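Local coordinates for xylanase and alpha-amylase inhibitor protein (Scadoxus multiflorus, PDB 3MU7) that inhibits xylanase and alpha-amylase and has the TIM-barrel fold of glycosyl hydrolase family 18, at residues N193-A196 with L197-W201; V261-F264 with S265-I268. All blocks are in the same frame, centred on the assembly; numbering follows the deposited sequence.

Overall arrangement
Both contacts lie where outer helices of this barrel begin, once by leaving a loop and once by breaking one helix to begin another. Following the chain from the N terminus, contact 1 comes first, where the loop after strand 176-180 turns into helix 195-207, which leads on to strand 213-218. Contact 2 lies after strand 248-254, at the junction of helices 256-262 and 264-269 near the C terminus. Each is a local turn, and the two follow in series without nesting or crossing. Their centres are about 22 Å apart and they do not touch, but helix 231-242 packs against side chains of both.

Contact 1. Residues N193-A196 with L197-W201; sequences NASA and LMNAW
This is the capped first turn of helix 195-207, a local contact on the barrel's outer surface in which Ala194, Ser195 and Ala196 offer their carbonyls to amides four places on. Met198 N bonds to Ala194 O at 2.8 Å, and Asn199 N and Ala200 N repeat the pattern on Ser195 O and Ala196 O. Ahead of the helix, Asn193 turns its side chain back so that OD1 accepts from Ser195 N at 3.0 Å; the donor stands above the carbonyl plane, 54° out of it. A water continues the cap, donating to Asn193 O and accepting from Leu197 N at 2.8 Å, so that another first-turn amide is satisfied. On the outer face, Ser195 OG, swung anti to its own N (chi1 -177°), lies 3.7 Å from Asn199 ND2, and a second water spans them, weakly at the amide. Met198 CG passes 4.4 Å from Ala194 CB, and the methionine chain is bent at chi2 and chi3, its side chain touching Val238 and Asn241 of helix 231-242. Inward, Leu197 packs on Phe217 of strand 213-218 and also on Val238, while Trp201 touches Val213 and Leu215 of the same strand.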
loop_
_atom_site.group_PDB
_atom_site.type_symbol
_atom_site.label_atom_id
_atom_site.label_comp_id
_atom_site.label_asym_id
_atom_site.label_seq_id
_atom_site.Cartn_x
_atom_site.Cartn_y
_atom_site.Cartn_z
ATOM N N ASN A 193 12.562 -1.173 -22.497
ATOM C CA ASN A 193 13.817 -0.589 -22.058
ATOM C C ASN A 193 13.609 -0.264 -20.553
ATOM O O ASN A 193 12.619 0.354 -20.181
ATOM C CB ASN A 193 14.157 0.631 -22.952
ATOM C CG ASN A 193 14.806 1.771 -22.220
ATOM O OD1 ASN A 193 15.828 1.616 -21.590
ATOM N ND2 ASN A 193 14.239 2.954 -22.397
ATOM N N ALA A 194 14.533 -0.742 -19.733
ATOM C CA ALA A 194 14.453 -0.608 -18.279
ATOM C C ALA A 194 15.342 0.480 -17.720
ATOM O O ALA A 194 15.420 0.641 -16.532
ATOM C CB ALA A 194 14.772 -1.957 -17.604
ATOM N N SER A 195 15.999 1.234 -18.601
ATOM C CA SER A 195 16.922 2.294 -18.177
ATOM C C SER A 195 16.271 3.325 -17.253
ATOM O O SER A 195 16.813 3.624 -16.189
ATOM C CB SER A 195 17.551 2.995 -19.385
ATOM O OG SER A 195 18.496 3.969 -18.979
ATOM N N ALA A 196 15.138 3.850 -17.650
ATOM C CA ALA A 196 14.428 4.855 -16.847
ATOM C C ALA A 196 13.949 4.271 -15.526
ATOM O O ALA A 196 14.025 4.936 -14.525
ATOM C CB ALA A 196 13.293 5.451 -17.572
ATOM N N LEU A 197 13.477 3.030 -15.571
ATOM C CA LEU A 197 13.079 2.307 -14.370
ATOM C C LEU A 197 14.256 2.183 -13.415
ATOM O O LEU A 197 14.140 2.508 -12.231
ATOM C CB LEU A 197 12.549 0.917 -14.732
ATOM C CG LEU A 197 12.331 -0.066 -13.574
ATOM C CD1 LEU A 197 11.290 0.446 -12.579
ATOM C CD2 LEU A 197 11.937 -1.435 -14.104
ATOM N N MET A 198 15.393 1.725 -13.926
ATOM C CA MET A 198 16.534 1.485 -13.059
ATOM C C MET A 198 17.136 2.783 -12.523
ATOM O O MET A 198 17.572 2.827 -11.374
ATOM C CB MET A 198 17.568 0.592 -13.740
ATOM C CG MET A 198 17.065 -0.841 -13.996
ATOM S SD MET A 198 16.223 -1.678 -12.615
ATOM C CE MET A 198 17.575 -1.931 -11.471
ATOM N N ASN A 199 17.121 3.841 -13.331
ATOM C CA ASN A 199 17.540 5.166 -12.865
ATOM C C ASN A 199 16.650 5.669 -11.727
ATOM O O ASN A 199 17.149 6.167 -10.723
ATOM C CB ASN A 199 17.561 6.179 -14.014
ATOM C CG ASN A 199 18.714 5.952 -14.977
ATOM O OD1 ASN A 199 19.726 5.344 -14.630
ATOM N ND2 ASN A 199 18.565 6.453 -16.197
ATOM N N ALA A 200 15.338 5.517 -11.883
ATOM C CA ALA A 200 14.388 5.908 -10.838
ATOM C C ALA A 200 14.563 5.060 -9.572
ATOM O O ALA A 200 14.598 5.595 -8.461
ATOM C CB ALA A 200 12.962 5.828 -11.360
ATOM N N TRP A 201 14.703 3.747 -9.733
ATOM C CA TRP A 201 14.977 2.886 -8.584
ATOM C C TRP A 201 16.230 3.324 -7.834
ATOM O O TRP A 201 16.228 3.381 -6.607
ATOM C CB TRP A 201 15.133 1.417 -8.988
ATOM C CG TRP A 201 15.831 0.629 -7.904
ATOM C CD1 TRP A 201 17.133 0.208 -7.900
ATOM C CD2 TRP A 201 15.283 0.234 -6.642
ATOM N NE1 TRP A 201 17.420 -0.439 -6.725
ATOM C CE2 TRP A 201 16.301 -0.441 -5.934
ATOM C CE3 TRP A 201 14.024 0.379 -6.045
ATOM C CZ2 TRP A 201 16.099 -0.978 -4.658
ATOM C CZ3 TRP A 201 13.823 -0.151 -4.775
ATOM C CH2 TRP A 201 14.855 -0.824 -4.099
HETATM O O HOH W 1 12.597 2.026 -18.071
HETATM O O HOH W 2 19.261 7.093 -19.115
#

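Contact 2. Residues V261-F264 with S265-I268; sequences VSQF and SNKI
A helix-to-helix junction built on an ST turn forms this contact: helix 256-262 ends, Gln263 breaks the spiral with a positive phi, and the same residue is the N-cap of helix 264-269. Across the junction Gln263 and Asn266 meet through their amides. Asn266 ND2 donates to Gln263 OE1 at 2.9 Å, with the acceptor close to the plane of the asparagine amide and the donor tilted 23° from the glutamine carbonyl plane, and the two amide planes stand 78° apart. Gln263 reaches this point because CG lies anti to its carbonyl carbon (chi1 -63°) and the chain runs on extended. With Gln263 cut back to an alanine, Asn266 ND2 is likely to lose this acceptor, leaving its amide held from the OD1 side by Asn26.

In the ST turn, Ser262 OG accepts from Phe264 N at 3.1 Å, and the same OG also hydrogen-bonds Ala219 O. In the TIM barrel this junction comes after strand 248-254, and its new helix opens with two regular bonds, Lys267 N to Gln263 O and Ile268 N to Phe264 O. Lys267 stretches back along the turn, its CG resting 3.4 Å from Gln263 O, until NZ shares a water with Ser262 O; the water donates to the carbonyl and accepts from the ammonium.

On the inner side, Ile268 CG1 comes obliquely to the Phe264 ring, 3.5 Å from CE2, with CD1 also near that atom. Both side chains rest on Pro231 of helix 231-242, and strand 248-254 meets them through Leu253 touching Phe264 and Ile251 touching Ile268.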
loop_
_atom_site.group_PDB
_atom_site.type_symbol
_atom_site.label_atom_id
_atom_site.label_comp_id
_atom_site.label_asym_id
_atom_site.label_seq_id
_atom_site.Cartn_x
_atom_site.Cartn_y
_atom_site.Cartn_z
ATOM N N VAL A 261 -5.524 -13.669 -11.928
ATOM C CA VAL A 261 -5.631 -13.954 -13.368
ATOM C C VAL A 261 -4.272 -14.340 -13.967
ATOM O O VAL A 261 -4.131 -15.358 -14.657
ATOM C CB VAL A 261 -6.186 -12.700 -14.139
ATOM C CG1 VAL A 261 -6.173 -12.909 -15.659
ATOM C CG2 VAL A 261 -7.580 -12.314 -13.649
ATOM N N SER A 262 -3.266 -13.517 -13.700
ATOM C CA SER A 262 -1.993 -13.604 -14.402
ATOM C C SER A 262 -0.998 -14.573 -13.791
ATOM O O SER A 262 -0.073 -15.006 -14.470
ATOM C CB SER A 262 -1.353 -12.227 -14.436
ATOM O OG SER A 262 -0.878 -11.899 -13.141
ATOM N N GLN A 263 -1.157 -14.903 -12.539
ATOM C CA GLN A 263 -0.200 -15.660 -11.742
ATOM C C GLN A 263 1.206 -15.063 -11.715
ATOM O O GLN A 263 2.154 -15.756 -11.603
ATOM C CB GLN A 263 -0.188 -17.149 -12.166
ATOM C CG GLN A 263 -1.510 -17.789 -11.924
ATOM C CD GLN A 263 -1.443 -19.292 -12.025
ATOM O OE1 GLN A 263 -0.696 -19.953 -11.366
ATOM N NE2 GLN A 263 -2.248 -19.804 -12.834
ATOM N N PHE A 264 1.263 -13.727 -11.810
ATOM C CA PHE A 264 2.519 -12.977 -11.778
ATOM C C PHE A 264 3.363 -13.328 -10.556
ATOM O O PHE A 264 4.546 -13.662 -10.689
ATOM C CB PHE A 264 2.214 -11.477 -11.798
ATOM C CG PHE A 264 3.405 -10.599 -12.097
ATOM C CD1 PHE A 264 3.565 -10.040 -13.356
ATOM C CD2 PHE A 264 4.334 -10.290 -11.110
ATOM C CE1 PHE A 264 4.638 -9.208 -13.632
ATOM C CE2 PHE A 264 5.411 -9.461 -11.384
ATOM C CZ PHE A 264 5.561 -8.925 -12.649
ATOM N N SER A 265 2.767 -13.272 -9.364
ATOM C CA SER A 265 3.527 -13.585 -8.152
ATOM C C SER A 265 3.967 -15.054 -8.103
ATOM O O SER A 265 5.064 -15.344 -7.639
ATOM C CB SER A 265 2.783 -13.193 -6.873
ATOM O OG SER A 265 1.553 -13.873 -6.778
ATOM N N ASN A 266 3.123 -15.974 -8.575
ATOM C CA ASN A 266 3.543 -17.378 -8.710
ATOM C C ASN A 266 4.815 -17.487 -9.555
ATOM O O ASN A 266 5.759 -18.183 -9.175
ATOM C CB ASN A 266 2.430 -18.253 -9.301
ATOM C CG ASN A 266 1.404 -18.688 -8.265
ATOM O OD1 ASN A 266 1.640 -18.610 -7.059
ATOM N ND2 ASN A 266 0.257 -19.167 -8.739
ATOM N N LYS A 267 4.849 -16.765 -10.675
ATOM C CA LYS A 267 6.000 -16.776 -11.584
ATOM C C LYS A 267 7.239 -16.124 -10.973
ATOM O O LYS A 267 8.357 -16.623 -11.145
ATOM C CB LYS A 267 5.644 -16.107 -12.914
ATOM C CG LYS A 267 4.597 -16.865 -13.715
ATOM C CD LYS A 267 4.185 -16.090 -14.953
ATOM C CE LYS A 267 2.982 -16.723 -15.622
ATOM N NZ LYS A 267 2.483 -15.876 -16.740
ATOM N N ILE A 268 7.042 -15.014 -10.262
ATOM C CA ILE A 268 8.125 -14.356 -9.523
ATOM C C ILE A 268 8.748 -15.317 -8.505
ATOM O O ILE A 268 9.976 -15.389 -8.378
ATOM C CB ILE A 268 7.626 -13.062 -8.795
ATOM C CG1 ILE A 268 7.327 -11.943 -9.804
ATOM C CG2 ILE A 268 8.637 -12.589 -7.750
ATOM C CD1 ILE A 268 8.558 -11.319 -10.488
HETATM O O HOH W 3 2.221 -13.385 -15.331
#